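Local coordinates for protein seryl-tRNA synthetase, cytoplasmic (Candida albicans, PDB 3QO8) that catalyses the ATP-dependent attachment of serine to tRNA(Ser), activating the amino acid as seryl-adenylate before passing it to the acceptor end of the tRNA, at residues A[301-306]-A[403-408]; A[202-207]-A[270-275]. All coordinates share one frame; numbering follows the deposited sequence.

How the contacts relate
Both contacts belong to one mixed beta-sheet of the class II catalytic core, their centres about 8 Å apart. Along the chain they come in series: contact 2 pairs strand 205-208 with strand 269-278, and contact 1 follows, pairing strand 297-307 with 399-404 and 406-407. Strands 269-278 and 297-307 are consecutive in sequence and antiparallel neighbours in the sheet, so the two contacts join directly; the backbone N of Gly273 probably donates to the O of Glu302, 2.7 Å away. Across the sheet the order is 399-404 with 406-407, then 297-307, 269-278 and 205-208; contact 1 carries the bound seryl-adenylate analogue, and at contact 2 Leu207 continues the sheet into the second subunit.

Contact 1 of 2, residues A[301-306]-A[403-408]; sequences IEQFVL and STLSAT. With SSA (5'-O-(N-(L-seryl)-sulfamoyl)adenosine), chain B.
Ile301-Gln303 runs antiparallel to Ser403-Ser406 through a classic beta bulge, in which Leu405 and Ser406 both face Ile301 and the carbonyl O of Ile301 accepts from Leu405 N (2.8 Å) and Ser406 N (3.1 Å). Past the bulge, Gln303 and Ser403 form a hydrogen-bonded pair, with Gln303 N meeting Ser403 O nearly head-on to the carbonyl (2.7 Å). Glu302 and Thr404, a non-hydrogen-bonded pair with diverging side chains, reach the seryl group of the bound analogue. A bend at chi2 (76°) turns the Glu302 carboxylate so that each oxygen has its own ligand partner: OE2 takes the amino N10 of SSA at 2.7 Å, and OE1 takes the seryl OG, also at 2.7 Å. That same OG accepts from Thr404 OG1 at 2.6 Å, so the ligand hydroxyl is gripped from both strands. Lys300 pairs with Glu302 OE1 in a salt bridge, and Ser369 N hydrogen-bonds Thr404 OG1. Behind the bulge, Ile301 CG2 lies alongside Leu405 CD2 (3.8 Å), and both side chains pack on Leu199. Glu302 and Thr404 thus form one side of the seryl pocket of this class II synthetase, and the bulge leads on to Ala407, whose CB meets the ribose C1'.

Contact 2 of 2, residues A[202-207]-A[270-275]; sequences KGYVPL and RYAGYS
A parallel strand pair at the dimer-interface side of the class II catalytic sheet joins Tyr204-Leu207 to Arg270-Tyr274. Four backbone bonds link it in parallel register: Val205 N to Arg270 O (2.8 Å), Ala272 N to Val205 O, Leu207 N to Ala272 O and Tyr274 N to Leu207 O. The aliphatic stem of Arg270 lies over one face of the Tyr204 ring, its CB above the ring centre, 3.9 Å from the centroid, in a CH-pi contact. The Arg270 chain, extended from CG to NE, continues across the ring with CD 3.9 Å from Tyr204 CE2; its guanidinium is inclined 30° to the ring plane, and NE forms a salt bridge with Glu315 of helix 312-329. Tyr204 CB also packs on Ala272 CB at 3.8 Å. On the sheet face carrying Val205, Tyr271 and Leu207, a second CH-pi contact places Leu207 CD2 over the Tyr271 ring, 4.0 Å from its centroid and toward the rim, while Val205 CB touches Tyr271 CD1 alongside; Tyr271 OH is hydrogen-bonded to His255 NE2. Gly203, with positive phi, closes helix 183-200 as the C-prime residue of a Schellman motif. Helices 183-200 and 312-329 both pack on Tyr204, and Leu207 pairs antiparallel with a strand of the second subunit.

Contact 1 of 2, residues A[301-306]-A[403-408]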
loop_
_atom_site.group_PDB
_atom_site.type_symbol
_atom_site.label_atom_id
_atom_site.label_comp_id
_atom_site.label_asym_id
_atom_site.label_seq_id
_atom_site.Cartn_x
_atom_site.Cartn_y
_atom_site.Cartn_z
ATOM N N ILE A 301 -0.976 -11.463 -7.805
ATOM C CA ILE A 301 -1.583 -11.491 -9.123
ATOM C C ILE A 301 -2.863 -12.326 -9.040
ATOM O O ILE A 301 -2.833 -13.501 -8.670
ATOM C CB ILE A 301 -0.635 -12.081 -10.186
ATOM C CG1 ILE A 301 0.690 -11.297 -10.210
ATOM C CG2 ILE A 301 -1.319 -12.084 -11.559
ATOM C CD1 ILE A 301 0.502 -9.781 -10.325
ATOM N N GLU A 302 -3.972 -11.696 -9.413
ATOM C CA GLU A 302 -5.317 -12.211 -9.243
ATOM C C GLU A 302 -5.962 -12.452 -10.612
ATOM O O GLU A 302 -5.824 -11.629 -11.521
ATOM C CB GLU A 302 -6.142 -11.134 -8.512
ATOM C CG GLU A 302 -7.602 -11.500 -8.260
ATOM C CD GLU A 302 -7.769 -12.500 -7.119
ATOM O OE1 GLU A 302 -6.735 -12.988 -6.603
ATOM O OE2 GLU A 302 -8.933 -12.787 -6.731
ATOM N N GLN A 303 -6.666 -13.568 -10.766
ATOM C CA GLN A 303 -7.562 -13.740 -11.912
ATOM C C GLN A 303 -8.940 -13.229 -11.530
ATOM O O GLN A 303 -9.503 -13.657 -10.520
ATOM C CB GLN A 303 -7.722 -15.220 -12.274
ATOM C CG GLN A 303 -6.467 -15.928 -12.673
ATOM C CD GLN A 303 -6.759 -17.373 -13.037
ATOM O OE1 GLN A 303 -7.442 -17.643 -14.019
ATOM N NE2 GLN A 303 -6.265 -18.301 -12.229
ATOM N N PHE A 304 -9.507 -12.325 -12.321
ATOM C CA PHE A 304 -10.877 -11.925 -12.057
ATOM C C PHE A 304 -11.646 -11.949 -13.365
ATOM O O PHE A 304 -11.232 -11.337 -14.355
ATOM C CB PHE A 304 -10.995 -10.543 -11.392
ATOM C CG PHE A 304 -12.413 -10.221 -10.954
ATOM C CD1 PHE A 304 -12.844 -10.540 -9.668
ATOM C CD2 PHE A 304 -13.322 -9.680 -11.842
ATOM C CE1 PHE A 304 -14.146 -10.279 -9.269
ATOM C CE2 PHE A 304 -14.638 -9.419 -11.456
ATOM C CZ PHE A 304 -15.050 -9.721 -10.172
ATOM N N VAL A 305 -12.769 -12.653 -13.361
ATOM C CA VAL A 305 -13.493 -12.912 -14.597
ATOM C C VAL A 305 -14.982 -12.686 -14.425
ATOM O O VAL A 305 -15.559 -13.059 -13.411
ATOM C CB VAL A 305 -13.275 -14.367 -15.084
ATOM C CG1 VAL A 305 -13.999 -14.596 -16.414
ATOM C CG2 VAL A 305 -11.789 -14.669 -15.224
ATOM N N LEU A 306 -15.586 -12.064 -15.433
ATOM C CA LEU A 306 -17.026 -11.921 -15.514
ATOM C C LEU A 306 -17.470 -12.708 -16.728
ATOM O O LEU A 306 -16.861 -12.613 -17.797
ATOM C CB LEU A 306 -17.409 -10.441 -15.682
ATOM C CG LEU A 306 -17.000 -9.435 -14.608
ATOM C CD1 LEU A 306 -15.542 -9.058 -14.762
ATOM C CD2 LEU A 306 -17.845 -8.156 -14.736
ATOM N N SER A 403 -9.808 -16.023 -8.755
ATOM C CA SER A 403 -8.849 -17.046 -8.364
ATOM C C SER A 403 -7.464 -16.447 -8.208
ATOM O O SER A 403 -7.009 -15.680 -9.054
ATOM C CB SER A 403 -8.825 -18.194 -9.377
ATOM O OG SER A 403 -7.768 -19.108 -9.091
ATOM N N THR A 404 -6.788 -16.793 -7.120
ATOM C CA THR A 404 -5.391 -16.435 -7.009
ATOM C C THR A 404 -4.659 -16.968 -8.238
ATOM O O THR A 404 -4.916 -18.084 -8.668
ATOM C CB THR A 404 -4.755 -17.095 -5.786
ATOM O OG1 THR A 404 -5.613 -16.928 -4.649
ATOM C CG2 THR A 404 -3.378 -16.497 -5.515
ATOM N N LEU A 405 -3.762 -16.177 -8.817
ATOM C CA LEU A 405 -2.743 -16.773 -9.669
ATOM C C LEU A 405 -1.511 -16.996 -8.800
ATOM O O LEU A 405 -1.113 -18.127 -8.568
ATOM C CB LEU A 405 -2.393 -15.912 -10.894
ATOM C CG LEU A 405 -1.326 -16.629 -11.738
ATOM C CD1 LEU A 405 -1.938 -17.781 -12.550
ATOM C CD2 LEU A 405 -0.557 -15.692 -12.637
ATOM N N SER A 406 -0.919 -15.915 -8.296
ATOM C CA SER A 406 0.190 -16.044 -7.348
ATOM C C SER A 406 0.185 -14.955 -6.291
ATOM O O SER A 406 0.273 -13.773 -6.618
ATOM C CB SER A 406 1.544 -16.044 -8.063
ATOM O OG SER A 406 2.618 -16.117 -7.124
ATOM N N ALA A 407 0.049 -15.360 -5.030
ATOM C CA ALA A 407 0.380 -14.494 -3.911
ATOM C C ALA A 407 1.892 -14.595 -3.798
ATOM O O ALA A 407 2.425 -15.648 -3.454
ATOM C CB ALA A 407 -0.291 -14.981 -2.648
ATOM N N THR A 408 2.600 -13.522 -4.136
ATOM C CA THR A 408 4.003 -13.689 -4.503
ATOM C C THR A 408 4.936 -14.043 -3.331
ATOM O O THR A 408 5.808 -14.907 -3.469
ATOM C CB THR A 408 4.541 -12.462 -5.296
ATOM O OG1 THR A 408 4.425 -11.289 -4.488
ATOM C CG2 THR A 408 3.704 -12.246 -6.583
HETATM N N10 SSA B . -9.366 -12.941 -4.108
HETATM C CA SSA B . -9.232 -14.291 -3.564
HETATM C CB SSA B . -8.451 -15.173 -4.538
HETATM O OG SSA B . -7.067 -14.773 -4.581
HETATM C C9 SSA B . -8.538 -14.254 -2.232
HETATM O O9 SSA B . -8.068 -13.215 -1.784
HETATM N N8 SSA B . -8.460 -15.410 -1.582
HETATM S S1 SSA B . -7.508 -15.637 -0.314
HETATM O O1S SSA B . -7.951 -14.937 0.857
HETATM O O2S SSA B . -7.440 -17.036 -0.049
HETATM O "O5'" SSA B . -6.077 -15.183 -0.659
HETATM C "C5'" SSA B . -5.421 -15.655 -1.823
HETATM C "C4'" SSA B . -4.004 -16.110 -1.457
HETATM O "O4'" SSA B . -3.207 -15.064 -0.888
HETATM C "C3'" SSA B . -3.964 -17.210 -0.420
HETATM O "O3'" SSA B . -4.276 -18.471 -1.030
HETATM C "C2'" SSA B . -2.520 -17.102 0.057
HETATM O "O2'" SSA B . -1.632 -17.734 -0.885
HETATM C "C1'" SSA B . -2.250 -15.598 0.017
HETATM N N9 SSA B . -2.451 -15.004 1.355
HETATM C C8 SSA B . -3.615 -14.861 2.010
HETATM N N7 SSA B . -3.368 -14.288 3.207
HETATM C C5 SSA B . -2.042 -14.071 3.283
HETATM C C6 SSA B . -1.226 -13.510 4.247
HETATM N N6 SSA B . -1.779 -13.060 5.394
HETATM N N1 SSA B . 0.106 -13.424 4.022
HETATM C C2 SSA B . 0.634 -13.878 2.879
HETATM N N3 SSA B . -0.135 -14.415 1.923
HETATM C C4 SSA B . -1.469 -14.531 2.115
#

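Contact 2 of 2, residues A[202-207]-A[270-275]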
loop_
_atom_site.group_PDB
_atom_site.type_symbol
_atom_site.label_atom_id
_atom_site.label_comp_id
_atom_site.label_asym_id
_atom_site.label_seq_id
_atom_site.Cartn_x
_atom_site.Cartn_y
_atom_site.Cartn_z
ATOM N N LYS A 202 -2.842 -15.277 -22.136
ATOM C CA LYS A 202 -4.092 -16.022 -22.172
ATOM C C LYS A 202 -5.295 -15.113 -22.391
ATOM O O LYS A 202 -6.433 -15.529 -22.214
ATOM C CB LYS A 202 -4.268 -16.812 -20.884
ATOM C CG LYS A 202 -3.313 -17.973 -20.765
ATOM C CD LYS A 202 -3.468 -18.674 -19.446
ATOM C CE LYS A 202 -2.518 -19.840 -19.373
ATOM N NZ LYS A 202 -2.788 -20.808 -20.475
ATOM N N GLY A 203 -5.034 -13.868 -22.754
ATOM C CA GLY A 203 -6.102 -12.929 -23.057
ATOM C C GLY A 203 -6.621 -12.120 -21.881
ATOM O O GLY A 203 -7.600 -11.392 -22.028
ATOM N N TYR A 204 -5.976 -12.238 -20.719
ATOM C CA TYR A 204 -6.345 -11.423 -19.567
ATOM C C TYR A 204 -5.813 -10.014 -19.760
ATOM O O TYR A 204 -4.724 -9.815 -20.297
ATOM C CB TYR A 204 -5.748 -11.983 -18.274
ATOM C CG TYR A 204 -6.391 -13.243 -17.746
ATOM C CD1 TYR A 204 -6.999 -13.266 -16.493
ATOM C CD2 TYR A 204 -6.365 -14.423 -18.481
ATOM C CE1 TYR A 204 -7.581 -14.444 -15.989
ATOM C CE2 TYR A 204 -6.947 -15.590 -17.992
ATOM C CZ TYR A 204 -7.552 -15.595 -16.750
ATOM O OH TYR A 204 -8.123 -16.768 -16.273
ATOM N N VAL A 205 -6.583 -9.036 -19.308
ATOM C CA VAL A 205 -6.165 -7.642 -19.356
ATOM C C VAL A 205 -5.475 -7.260 -18.041
ATOM O O VAL A 205 -6.088 -7.329 -16.982
ATOM C CB VAL A 205 -7.394 -6.747 -19.575
ATOM C CG1 VAL A 205 -7.022 -5.264 -19.482
ATOM C CG2 VAL A 205 -8.045 -7.081 -20.918
ATOM N N PRO A 206 -4.196 -6.856 -18.106
ATOM C CA PRO A 206 -3.516 -6.425 -16.881
ATOM C C PRO A 206 -4.230 -5.244 -16.264
ATOM O O PRO A 206 -4.582 -4.278 -16.956
ATOM C CB PRO A 206 -2.125 -6.015 -17.370
ATOM C CG PRO A 206 -1.925 -6.832 -18.632
ATOM C CD PRO A 206 -3.290 -6.863 -19.271
ATOM N N LEU A 207 -4.458 -5.312 -14.963
ATOM C CA LEU A 207 -5.188 -4.231 -14.318
ATOM C C LEU A 207 -4.608 -4.008 -12.940
ATOM O O LEU A 207 -4.769 -4.860 -12.071
ATOM C CB LEU A 207 -6.667 -4.607 -14.222
ATOM C CG LEU A 207 -7.652 -3.545 -13.752
ATOM C CD1 LEU A 207 -7.616 -2.345 -14.693
ATOM C CD2 LEU A 207 -9.050 -4.128 -13.664
ATOM N N ARG A 270 -11.816 -10.896 -18.811
ATOM C CA ARG A 270 -10.851 -11.490 -17.896
ATOM C C ARG A 270 -9.772 -10.484 -17.501
ATOM O O ARG A 270 -9.112 -9.916 -18.369
ATOM C CB ARG A 270 -10.209 -12.706 -18.559
ATOM C CG ARG A 270 -11.233 -13.774 -19.035
ATOM C CD ARG A 270 -10.519 -15.042 -19.491
ATOM N NE ARG A 270 -11.438 -16.157 -19.746
ATOM C CZ ARG A 270 -11.696 -16.654 -20.950
ATOM N NH1 ARG A 270 -11.097 -16.140 -22.017
ATOM N NH2 ARG A 270 -12.535 -17.679 -21.089
ATOM N N TYR A 271 -9.599 -10.267 -16.198
ATOM C CA TYR A 271 -8.576 -9.343 -15.700
ATOM C C TYR A 271 -7.460 -10.079 -14.945
ATOM O O TYR A 271 -7.725 -10.951 -14.118
ATOM C CB TYR A 271 -9.185 -8.290 -14.782
ATOM C CG TYR A 271 -10.125 -7.362 -15.508
ATOM C CD1 TYR A 271 -9.648 -6.491 -16.488
ATOM C CD2 TYR A 271 -11.483 -7.372 -15.244
ATOM C CE1 TYR A 271 -10.519 -5.635 -17.186
ATOM C CE2 TYR A 271 -12.351 -6.527 -15.927
ATOM C CZ TYR A 271 -11.861 -5.662 -16.891
ATOM O OH TYR A 271 -12.731 -4.833 -17.566
ATOM N N ALA A 272 -6.223 -9.722 -15.268
ATOM C CA ALA A 272 -5.062 -10.111 -14.494
ATOM C C ALA A 272 -4.808 -8.978 -13.505
ATOM O O ALA A 272 -4.118 -7.995 -13.821
ATOM C CB ALA A 272 -3.874 -10.316 -15.414
ATOM N N GLY A 273 -5.392 -9.103 -12.316
ATOM C CA GLY A 273 -5.319 -8.050 -11.321
ATOM C C GLY A 273 -3.984 -8.063 -10.614
ATOM O O GLY A 273 -3.441 -9.119 -10.350
ATOM N N TYR A 274 -3.446 -6.888 -10.321
ATOM C CA TYR A 274 -2.228 -6.804 -9.525
ATOM C C TYR A 274 -2.373 -5.710 -8.485
ATOM O O TYR A 274 -2.795 -4.586 -8.800
ATOM C CB TYR A 274 -0.991 -6.526 -10.399
ATOM C CG TYR A 274 0.177 -6.042 -9.566
ATOM C CD1 TYR A 274 0.717 -6.851 -8.565
ATOM C CD2 TYR A 274 0.702 -4.773 -9.729
ATOM C CE1 TYR A 274 1.754 -6.420 -7.772
ATOM C CE2 TYR A 274 1.773 -4.332 -8.936
ATOM C CZ TYR A 274 2.286 -5.163 -7.957
ATOM O OH TYR A 274 3.333 -4.762 -7.151
ATOM N N SER A 275 -2.031 -6.032 -7.244
ATOM C CA SER A 275 -2.022 -5.019 -6.201
ATOM C C SER A 275 -1.242 -5.564 -5.030
ATOM O O SER A 275 -1.022 -6.774 -4.933
ATOM C CB SER A 275 -3.450 -4.714 -5.742
ATOM O OG SER A 275 -3.971 -5.802 -4.965
HETATM O O HOH W 1 -10.581 -10.097 -21.135
#